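Local coordinates for type III effector HopA1 (Pseudomonas syringae pv. tomato str. DC3000, PDB 4RSX), which probably acts inside host plant cells as an effector delivered by the bacterial type III secretion system, at residues K93-I99 with G143-A149; R219-D225 with S241-Y247; W14-A18 with I29-Y33. One frame throughout, in Å; residues are numbered along the deposited sequence.

Overall arrangement
Contact 1 pairs two neighbouring strands of the seven-stranded antiparallel sheet, whereas contacts 2 and 3 join helices beside it, and the centres of contacts 1 and 2 lie about 29 Å apart on opposite sides of the chain's centre. Contacts 2 and 3 touch and share a helical cluster: Trp14 and Ile29 of contact 3 pack on Ala220, Ile223 and Ser224 of contact 2. Both helix contacts are largely buried; contact 1 is only partly so, with an exposed Arg94. Contact 1 combines backbone hydrogen bonds with a Lys-Phe cation-pi pair, contact 2 adds side-chain bonds and an Arg-Tyr pair to an apolar centre, and contact 3 is mostly apolar around one indole N-H.

Contact 1: K93-I99 with G143-A149; sequences KRFFYRI and GKVIGPA
Two adjacent strands of the central sheet, 96-101 and 140-146, pair antiparallel here, and the loops at their ends, 93-95 and 147-149, stay together past the last rung. Tyr97 and Val145 form a hydrogen-bonded pair in which Tyr97 N reaches Val145 O at 2.8 Å, almost straight, and Val145 N returns the bond to Tyr97 O. Ile99 and Gly143 repeat the exchange two residues further on. Arg98 with Lys144 between them, and Phe96 with Ile146 before Tyr97, are non-hydrogen-bonded pairs. Beyond the strands, Gly147 N makes a weak, bent bond to Phe95 O, and Ala149 N donates to Lys93 O at 2.9 Å. This ladder lies within an antiparallel sheet of seven strands: 64-68 flanks Arg98, Gln69 just after it bonds to Phe96, and 158-162 flanks Lys144. On one side of the sheet the Phe96 ring is sandwiched. Ile146 CD1 sits 3.4 Å from the ring centroid of Phe96, 9° off the normal, a CH-pi contact. From the opposite face Lys144 arrives as an extended chain, its CE 3.5 Å from Phe96 CE1 and its NZ 4.3 Å from the Phe96 centroid in a cation-pi contact; NZ also forms a salt bridge with Asp156. With CG1 anti to the backbone N (chi1 -169°) and a bend at chi2 (60°), Ile146 lays CD1 over that ring. Tyr97, Ile99 and Val145 occupy the other side, where Ile99 CD1 lies 4.2 Å from Val145 CG1. Helix 123-136 packs on Ile99 and Val145, while helices 45-58 and 82-88 touch Tyr97, whose OH bonds to Ala92 O.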
loop_
_atom_site.group_PDB
_atom_site.type_symbol
_atom_site.label_atom_id
_atom_site.label_comp_id
_atom_site.label_asym_id
_atom_site.label_seq_id
_atom_site.Cartn_x
_atom_site.Cartn_y
_atom_site.Cartn_z
ATOM N N LYS A 93 8.990 12.250 11.390
ATOM C CA LYS A 93 9.275 10.830 11.564
ATOM C C LYS A 93 8.020 9.968 11.421
ATOM O O LYS A 93 8.103 8.735 11.414
ATOM C CB LYS A 93 9.916 10.581 12.941
ATOM C CG LYS A 93 11.319 11.158 13.097
ATOM C CD LYS A 93 11.927 10.860 14.482
ATOM C CE LYS A 93 13.383 11.335 14.539
ATOM N NZ LYS A 93 13.852 11.711 15.915
ATOM N N ARG A 94 6.859 10.608 11.301
ATOM C CA ARG A 94 5.590 9.875 11.394
ATOM C C ARG A 94 4.775 9.854 10.101
ATOM O O ARG A 94 4.101 8.869 9.799
ATOM C CB ARG A 94 4.710 10.456 12.509
ATOM C CG ARG A 94 5.429 10.745 13.825
ATOM C CD ARG A 94 5.188 9.643 14.851
ATOM N NE ARG A 94 3.762 9.356 15.028
ATOM C CZ ARG A 94 3.282 8.385 15.805
ATOM N NH1 ARG A 94 4.114 7.602 16.486
ATOM N NH2 ARG A 94 1.970 8.195 15.901
ATOM N N PHE A 95 4.813 10.950 9.354
ATOM C CA PHE A 95 3.939 11.090 8.199
ATOM C C PHE A 95 4.477 10.354 6.974
ATOM O O PHE A 95 5.597 9.838 6.997
ATOM C CB PHE A 95 3.684 12.570 7.889
ATOM C CG PHE A 95 2.684 13.228 8.824
ATOM C CD1 PHE A 95 2.036 12.485 9.812
ATOM C CD2 PHE A 95 2.386 14.580 8.704
ATOM C CE1 PHE A 95 1.111 13.080 10.678
ATOM C CE2 PHE A 95 1.458 15.188 9.561
ATOM C CZ PHE A 95 0.823 14.431 10.551
ATOM N N PHE A 96 3.673 10.301 5.912
ATOM C CA PHE A 96 4.092 9.666 4.661
ATOM C C PHE A 96 4.955 10.570 3.787
ATOM O O PHE A 96 4.760 11.784 3.758
ATOM C CB PHE A 96 2.872 9.264 3.839
ATOM C CG PHE A 96 2.277 7.957 4.241
ATOM C CD1 PHE A 96 2.844 6.762 3.813
ATOM C CD2 PHE A 96 1.144 7.920 5.037
ATOM C CE1 PHE A 96 2.290 5.552 4.179
ATOM C CE2 PHE A 96 0.585 6.711 5.416
ATOM C CZ PHE A 96 1.156 5.525 4.985
ATOM N N TYR A 97 5.883 9.965 3.052
ATOM C CA TYR A 97 6.616 10.666 2.007
ATOM C C TYR A 97 6.342 9.990 0.667
ATOM O O TYR A 97 6.221 8.764 0.591
ATOM C CB TYR A 97 8.113 10.632 2.299
ATOM C CG TYR A 97 8.508 11.358 3.564
ATOM C CD1 TYR A 97 9.009 12.646 3.509
ATOM C CD2 TYR A 97 8.388 10.754 4.810
ATOM C CE1 TYR A 97 9.387 13.326 4.658
ATOM C CE2 TYR A 97 8.750 11.427 5.973
ATOM C CZ TYR A 97 9.250 12.717 5.883
ATOM O OH TYR A 97 9.623 13.412 7.010
ATOM N N ARG A 98 6.230 10.768 -0.397
ATOM C CA ARG A 98 6.145 10.140 -1.704
ATOM C C ARG A 98 7.452 10.300 -2.431
ATOM O O ARG A 98 8.177 11.281 -2.235
ATOM C CB ARG A 98 4.969 10.644 -2.549
ATOM C CG ARG A 98 4.820 12.141 -2.612
ATOM C CD ARG A 98 3.691 12.522 -3.569
ATOM N NE ARG A 98 2.449 11.802 -3.285
ATOM C CZ ARG A 98 1.454 11.667 -4.158
ATOM N NH1 ARG A 98 1.564 12.199 -5.368
ATOM N NH2 ARG A 98 0.353 11.000 -3.827
ATOM N N ILE A 99 7.758 9.291 -3.235
ATOM C CA ILE A 99 8.928 9.281 -4.086
ATOM C C ILE A 99 8.414 9.394 -5.508
ATOM O O ILE A 99 7.694 8.511 -5.978
ATOM C CB ILE A 99 9.633 7.939 -3.952
ATOM C CG1 ILE A 99 9.923 7.648 -2.476
ATOM C CG2 ILE A 99 10.896 7.906 -4.808
ATOM C CD1 ILE A 99 10.293 6.179 -2.200
ATOM N N GLY A 143 5.897 6.243 -5.636
ATOM C CA GLY A 143 5.904 5.347 -4.503
ATOM C C GLY A 143 5.597 6.134 -3.256
ATOM O O GLY A 143 5.639 7.365 -3.277
ATOM N N LYS A 144 5.268 5.446 -2.166
ATOM C CA LYS A 144 5.223 6.150 -0.889
ATOM C C LYS A 144 5.804 5.297 0.227
ATOM O O LYS A 144 5.688 4.062 0.219
ATOM C CB LYS A 144 3.801 6.647 -0.545
ATOM C CG LYS A 144 2.953 5.649 0.221
ATOM C CD LYS A 144 1.531 6.154 0.561
ATOM C CE LYS A 144 0.689 4.953 1.089
ATOM N NZ LYS A 144 -0.755 5.271 1.420
ATOM N N VAL A 145 6.451 5.961 1.175
ATOM C CA VAL A 145 6.941 5.286 2.370
ATOM C C VAL A 145 6.489 6.060 3.603
ATOM O O VAL A 145 6.492 7.299 3.605
ATOM C CB VAL A 145 8.487 5.116 2.339
ATOM C CG1 VAL A 145 8.887 4.139 1.234
ATOM C CG2 VAL A 145 9.174 6.460 2.111
ATOM N N ILE A 146 6.064 5.324 4.628
ATOM C CA ILE A 146 5.672 5.911 5.906
ATOM C C ILE A 146 6.934 6.379 6.649
ATOM O O ILE A 146 8.022 5.817 6.451
ATOM C CB ILE A 146 4.920 4.867 6.759
ATOM C CG1 ILE A 146 4.260 5.490 7.987
ATOM C CG2 ILE A 146 5.863 3.792 7.235
ATOM C CD1 ILE A 146 3.258 6.554 7.683
ATOM N N GLY A 147 6.795 7.415 7.478
ATOM C CA GLY A 147 7.890 7.866 8.321
ATOM C C GLY A 147 8.503 6.743 9.152
ATOM O O GLY A 147 7.798 5.809 9.560
ATOM N N PRO A 148 9.817 6.843 9.426
ATOM C CA PRO A 148 10.618 5.793 10.077
ATOM C C PRO A 148 10.132 5.373 11.460
ATOM O O PRO A 148 10.364 4.225 11.858
ATOM C CB PRO A 148 12.015 6.424 10.187
ATOM C CG PRO A 148 11.782 7.912 10.094
ATOM C CD PRO A 148 10.624 8.044 9.140
ATOM N N ALA A 149 9.472 6.261 12.192
ATOM C CA ALA A 149 8.985 5.866 13.511
ATOM C C ALA A 149 7.849 4.844 13.404
ATOM O O ALA A 149 7.603 4.091 14.342
ATOM C CB ALA A 149 8.555 7.081 14.321
#

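Contact 2: R219-D225 with S241-Y247; sequences RAEVISD and SLSANGY
Helices 215-228 and 234-245, the last two of the chain, meet at a steep angle of 119° between the directions of their short segments, and the Schellman motif closing the second helix at Gly246 brings Tyr247 into the interface. Val222 is at the centre: its CG1 packs 3.6 Å from Leu242 CD2, while its CG2 lies 3.8 Å from Tyr247 CE2. Ser241 OG, swung away from the backbone N (chi1 176°), donates a hydrogen bond to Val222 O, a carbonyl of the neighbouring helix; the separation is unusually short and its exact length is doubtful. One turn on, Asn245 ND2 gives one bond to Asp225 OD2 at 3.0 Å and another to its own helix at Ser241 O. The first uses the anti lone pair of the carboxylate oxygen, with the two planes nearly coplanar; Asp225 OD1 forms a salt bridge with Arg228. At the other end, the Arg219 guanidinium lies over one face of the Tyr247 ring, off-centre, its CZ 3.9 Å from the centroid of Tyr247 and the planes tilted by 32°. Arg219 NE and NH1 also bond to the backbone oxygens of Pro252 and Glu206. Two bonds therefore fix the rotation of the Asn245 amide, and carbonyl bonds combine with the aromatic face to hold the buried guanidinium, which would probably keep its positive charge well stabilised.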
loop_
_atom_site.group_PDB
_atom_site.type_symbol
_atom_site.label_atom_id
_atom_site.label_comp_id
_atom_site.label_asym_id
_atom_site.label_seq_id
_atom_site.Cartn_x
_atom_site.Cartn_y
_atom_site.Cartn_z
ATOM N N ARG A 219 -12.519 -1.942 0.155
ATOM C CA ARG A 219 -13.008 -3.304 0.325
ATOM C C ARG A 219 -13.930 -3.375 1.541
ATOM O O ARG A 219 -14.843 -4.196 1.569
ATOM C CB ARG A 219 -11.857 -4.315 0.459
ATOM C CG ARG A 219 -10.816 -4.274 -0.667
ATOM C CD ARG A 219 -11.460 -4.117 -2.020
ATOM N NE ARG A 219 -10.618 -4.624 -3.096
ATOM C CZ ARG A 219 -9.891 -3.872 -3.921
ATOM N NH1 ARG A 219 -9.167 -4.453 -4.866
ATOM N NH2 ARG A 219 -9.882 -2.550 -3.805
ATOM N N ALA A 220 -13.693 -2.515 2.539
ATOM C CA ALA A 220 -14.581 -2.458 3.703
ATOM C C ALA A 220 -15.992 -2.145 3.223
ATOM O O ALA A 220 -16.986 -2.703 3.724
ATOM C CB ALA A 220 -14.111 -1.387 4.705
ATOM N N GLU A 221 -16.073 -1.259 2.232
ATOM C CA GLU A 221 -17.363 -0.764 1.773
ATOM C C GLU A 221 -18.092 -1.776 0.892
ATOM O O GLU A 221 -19.322 -1.831 0.886
ATOM C CB GLU A 221 -17.219 0.644 1.152
ATOM C CG GLU A 221 -16.986 1.699 2.264
ATOM C CD GLU A 221 -16.583 3.083 1.761
ATOM O OE1 GLU A 221 -16.685 4.057 2.551
ATOM O OE2 GLU A 221 -16.154 3.206 0.592
ATOM N N VAL A 222 -17.331 -2.609 0.182
ATOM C CA VAL A 222 -17.909 -3.758 -0.508
ATOM C C VAL A 222 -18.641 -4.654 0.515
ATOM O O VAL A 222 -19.759 -5.140 0.263
ATOM C CB VAL A 222 -16.816 -4.577 -1.243
ATOM C CG1 VAL A 222 -17.364 -5.903 -1.740
ATOM C CG2 VAL A 222 -16.229 -3.779 -2.402
ATOM N N ILE A 223 -18.004 -4.866 1.665
ATOM C CA ILE A 223 -18.576 -5.714 2.708
ATOM C C ILE A 223 -19.863 -5.107 3.274
ATOM O O ILE A 223 -20.850 -5.820 3.474
ATOM C CB ILE A 223 -17.569 -5.952 3.858
ATOM C CG1 ILE A 223 -16.392 -6.805 3.374
ATOM C CG2 ILE A 223 -18.251 -6.637 5.046
ATOM C CD1 ILE A 223 -15.243 -6.865 4.368
ATOM N N SER A 224 -19.848 -3.798 3.539
ATOM C CA SER A 224 -21.048 -3.089 3.995
ATOM C C SER A 224 -22.210 -3.331 3.052
ATOM O O SER A 224 -23.329 -3.621 3.486
ATOM C CB SER A 224 -20.804 -1.581 4.063
ATOM O OG SER A 224 -19.815 -1.286 5.018
ATOM N N ASP A 225 -21.947 -3.185 1.759
ATOM C CA ASP A 225 -22.978 -3.418 0.761
ATOM C C ASP A 225 -23.533 -4.834 0.855
ATOM O O ASP A 225 -24.746 -5.022 0.901
ATOM C CB ASP A 225 -22.443 -3.158 -0.651
ATOM C CG ASP A 225 -22.194 -1.685 -0.920
ATOM O OD1 ASP A 225 -22.755 -0.832 -0.184
ATOM O OD2 ASP A 225 -21.437 -1.387 -1.874
ATOM N N SER A 241 -21.649 -8.160 -4.415
ATOM C CA SER A 241 -21.184 -6.835 -4.023
ATOM C C SER A 241 -19.828 -6.501 -4.645
ATOM O O SER A 241 -19.596 -5.347 -5.042
ATOM C CB SER A 241 -21.131 -6.703 -2.504
ATOM O OG SER A 241 -20.585 -5.442 -2.120
ATOM N N LEU A 242 -18.942 -7.493 -4.746
ATOM C CA LEU A 242 -17.685 -7.285 -5.455
ATOM C C LEU A 242 -17.928 -6.911 -6.928
ATOM O O LEU A 242 -17.439 -5.871 -7.399
ATOM C CB LEU A 242 -16.767 -8.497 -5.338
ATOM C CG LEU A 242 -16.060 -8.709 -3.995
ATOM C CD1 LEU A 242 -15.439 -10.094 -3.944
ATOM C CD2 LEU A 242 -14.990 -7.661 -3.774
ATOM N N SER A 243 -18.680 -7.745 -7.645
ATOM C CA SER A 243 -18.991 -7.468 -9.038
ATOM C C SER A 243 -19.653 -6.108 -9.193
ATOM O O SER A 243 -19.232 -5.323 -10.037
ATOM C CB SER A 243 -19.903 -8.542 -9.632
ATOM O OG SER A 243 -19.187 -9.742 -9.806
ATOM N N ALA A 244 -20.676 -5.832 -8.380
ATOM C CA ALA A 244 -21.456 -4.598 -8.523
ATOM C C ALA A 244 -20.605 -3.353 -8.246
ATOM O O ALA A 244 -20.933 -2.236 -8.683
ATOM C CB ALA A 244 -22.682 -4.625 -7.607
ATOM N N ASN A 245 -19.518 -3.548 -7.506
ATOM C CA ASN A 245 -18.619 -2.447 -7.148
ATOM C C ASN A 245 -17.409 -2.375 -8.052
ATOM O O ASN A 245 -16.577 -1.490 -7.905
ATOM C CB ASN A 245 -18.167 -2.555 -5.696
ATOM C CG ASN A 245 -19.177 -1.983 -4.746
ATOM O OD1 ASN A 245 -19.338 -0.763 -4.678
ATOM N ND2 ASN A 245 -19.885 -2.855 -4.012
ATOM N N GLY A 246 -17.320 -3.312 -8.989
ATOM C CA GLY A 246 -16.318 -3.237 -10.029
ATOM C C GLY A 246 -15.125 -4.149 -9.820
ATOM O O GLY A 246 -14.152 -4.092 -10.583
ATOM N N TYR A 247 -15.189 -4.997 -8.800
ATOM C CA TYR A 247 -14.085 -5.914 -8.537
ATOM C C TYR A 247 -14.383 -7.324 -9.033
ATOM O O TYR A 247 -15.516 -7.647 -9.397
ATOM C CB TYR A 247 -13.743 -5.919 -7.049
ATOM C CG TYR A 247 -13.414 -4.541 -6.522
ATOM C CD1 TYR A 247 -12.195 -3.949 -6.795
ATOM C CD2 TYR A 247 -14.330 -3.833 -5.748
ATOM C CE1 TYR A 247 -11.892 -2.687 -6.316
ATOM C CE2 TYR A 247 -14.034 -2.571 -5.260
ATOM C CZ TYR A 247 -12.813 -1.998 -5.555
ATOM O OH TYR A 247 -12.502 -0.741 -5.081
#

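Contact 3: W14-A18 with I29-Y33; sequences WAKQA and IYKIY
Trp14 and Ile29 meet through one polar bond: the indole NE1 of Trp14 donates to the main-chain O of Ile29 at 3.0 Å, with an N-H...O angle of 157°. The oxygen lies close to the indole plane, but the donor stands well above the carbonyl plane. Around this bond the contact is apolar. Ile29 CG2 is 3.7 Å from Trp14 NE1, and Ile32 sets its CG2 3.8 Å from Trp14 CD1, at the pyrrole end of the indole. On the benzo end, Tyr33 CB approaches Trp14 CZ2 to 3.5 Å, and the Tyr33 ring continues obliquely beside it, with planes 36° apart. The side chain of Trp14 can span the gap because its CG points anti to the backbone N (chi1 178°), carrying the indole across to the other helix. Further along, Ala18 provides a small surface: its CB lies 3.8 Å from Ile29 CG1, and Ile32 CD1 reaches the backbone N of Ala18 at 4.0 Å. At the margin, Gln17 OE1 touches Ile32 CG2, while Gln17 NE2 bonds to Glu13. These residues belong to helices 2-19 and 26-35, the first two of the chain, joined by a short loop into an oblique, roughly antiparallel helix pair. Helix 215-228 packs against the pair, Arg219 and Ile223 touching Trp14 and Ser224 touching Ile29, and the loop residues Pro192 and Met195 lie against Tyr33. The buried indole N-H is thus satisfied by a carbonyl of the partner helix, a directional bond that fixes how the indole is turned, whereas the surrounding isoleucine, alanine and aromatic contacts supply close but less directional packing.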
loop_
_atom_site.group_PDB
_atom_site.type_symbol
_atom_site.label_atom_id
_atom_site.label_comp_id
_atom_site.label_asym_id
_atom_site.label_seq_id
_atom_site.Cartn_x
_atom_site.Cartn_y
_atom_site.Cartn_z
ATOM N N TRP A 14 -12.737 -11.784 6.964
ATOM C CA TRP A 14 -12.932 -10.389 7.354
ATOM C C TRP A 14 -14.432 -10.091 7.403
ATOM O O TRP A 14 -14.948 -9.542 8.392
ATOM C CB TRP A 14 -12.237 -9.493 6.311
ATOM C CG TRP A 14 -12.364 -8.004 6.507
ATOM C CD1 TRP A 14 -12.914 -7.352 7.576
ATOM C CD2 TRP A 14 -11.909 -6.974 5.601
ATOM N NE1 TRP A 14 -12.833 -5.990 7.388
ATOM C CE2 TRP A 14 -12.223 -5.733 6.191
ATOM C CE3 TRP A 14 -11.267 -6.992 4.354
ATOM C CZ2 TRP A 14 -11.920 -4.508 5.571
ATOM C CZ3 TRP A 14 -10.970 -5.777 3.737
ATOM C CH2 TRP A 14 -11.300 -4.549 4.349
ATOM N N ALA A 15 -15.112 -10.468 6.319
ATOM C CA ALA A 15 -16.537 -10.233 6.153
ATOM C C ALA A 15 -17.361 -10.956 7.226
ATOM O O ALA A 15 -18.367 -10.419 7.696
ATOM C CB ALA A 15 -16.973 -10.657 4.759
ATOM N N LYS A 16 -16.943 -12.162 7.609
ATOM C CA LYS A 16 -17.654 -12.911 8.657
ATOM C C LYS A 16 -17.509 -12.236 10.016
ATOM O O LYS A 16 -18.465 -12.167 10.793
ATOM C CB LYS A 16 -17.167 -14.358 8.745
ATOM C CG LYS A 16 -17.408 -15.173 7.494
ATOM C CD LYS A 16 -18.873 -15.097 7.042
ATOM C CE LYS A 16 -19.770 -16.124 7.732
ATOM N NZ LYS A 16 -21.026 -16.374 6.934
ATOM N N GLN A 17 -16.318 -11.716 10.296
ATOM C CA GLN A 17 -16.115 -10.960 11.532
ATOM C C GLN A 17 -16.957 -9.684 11.542
ATOM O O GLN A 17 -17.473 -9.294 12.587
ATOM C CB GLN A 17 -14.632 -10.642 11.749
ATOM C CG GLN A 17 -13.735 -11.866 11.704
ATOM C CD GLN A 17 -12.281 -11.523 11.981
ATOM O OE1 GLN A 17 -11.972 -10.441 12.493
ATOM N NE2 GLN A 17 -11.379 -12.447 11.649
ATOM N N ALA A 18 -17.099 -9.035 10.384
ATOM C CA ALA A 18 -17.971 -7.862 10.299
ATOM C C ALA A 18 -19.406 -8.291 10.546
ATOM O O ALA A 18 -20.169 -7.599 11.222
ATOM C CB ALA A 18 -17.853 -7.164 8.917
ATOM N N ILE A 29 -16.085 -1.896 10.178
ATOM C CA ILE A 29 -15.593 -2.890 9.243
ATOM C C ILE A 29 -14.146 -2.586 8.891
ATOM O O ILE A 29 -13.304 -3.482 8.874
ATOM C CB ILE A 29 -16.476 -2.943 7.987
ATOM C CG1 ILE A 29 -17.894 -3.362 8.391
ATOM C CG2 ILE A 29 -15.878 -3.880 6.939
ATOM C CD1 ILE A 29 -18.927 -3.190 7.309
ATOM N N TYR A 30 -13.856 -1.308 8.670
ATOM C CA TYR A 30 -12.513 -0.853 8.324
ATOM C C TYR A 30 -11.472 -1.081 9.442
ATOM O O TYR A 30 -10.302 -1.408 9.161
ATOM C CB TYR A 30 -12.581 0.628 7.935
ATOM C CG TYR A 30 -11.248 1.251 7.632
ATOM C CD1 TYR A 30 -10.453 0.767 6.597
ATOM C CD2 TYR A 30 -10.784 2.338 8.370
ATOM C CE1 TYR A 30 -9.225 1.341 6.308
ATOM C CE2 TYR A 30 -9.556 2.927 8.088
ATOM C CZ TYR A 30 -8.782 2.427 7.052
ATOM O OH TYR A 30 -7.559 3.001 6.776
ATOM N N LYS A 31 -11.883 -0.902 10.699
ATOM C CA LYS A 31 -10.949 -1.067 11.815
ATOM C C LYS A 31 -10.430 -2.498 11.937
ATOM O O LYS A 31 -9.306 -2.703 12.386
ATOM C CB LYS A 31 -11.566 -0.598 13.134
ATOM C CG LYS A 31 -11.638 0.933 13.272
ATOM C CD LYS A 31 -12.293 1.345 14.602
ATOM C CE LYS A 31 -12.439 2.863 14.703
ATOM N NZ LYS A 31 -13.441 3.270 15.736
ATOM N N ILE A 32 -11.238 -3.476 11.525
ATOM C CA ILE A 32 -10.779 -4.867 11.481
ATOM C C ILE A 32 -9.572 -5.031 10.547
ATOM O O ILE A 32 -8.618 -5.735 10.878
ATOM C CB ILE A 32 -11.893 -5.840 11.054
ATOM C CG1 ILE A 32 -13.104 -5.713 11.987
ATOM C CG2 ILE A 32 -11.373 -7.268 11.059
ATOM C CD1 ILE A 32 -14.360 -6.350 11.430
ATOM N N TYR A 33 -9.625 -4.379 9.387
ATOM C CA TYR A 33 -8.497 -4.339 8.448
ATOM C C TYR A 33 -7.284 -3.629 9.050
ATOM O O TYR A 33 -6.150 -4.073 8.859
ATOM C CB TYR A 33 -8.913 -3.610 7.163
ATOM C CG TYR A 33 -7.804 -3.419 6.156
ATOM C CD1 TYR A 33 -7.619 -4.330 5.137
ATOM C CD2 TYR A 33 -6.947 -2.324 6.218
ATOM C CE1 TYR A 33 -6.627 -4.165 4.210
ATOM C CE2 TYR A 33 -5.935 -2.161 5.298
ATOM C CZ TYR A 33 -5.789 -3.084 4.292
ATOM O OH TYR A 33 -4.798 -2.945 3.358
#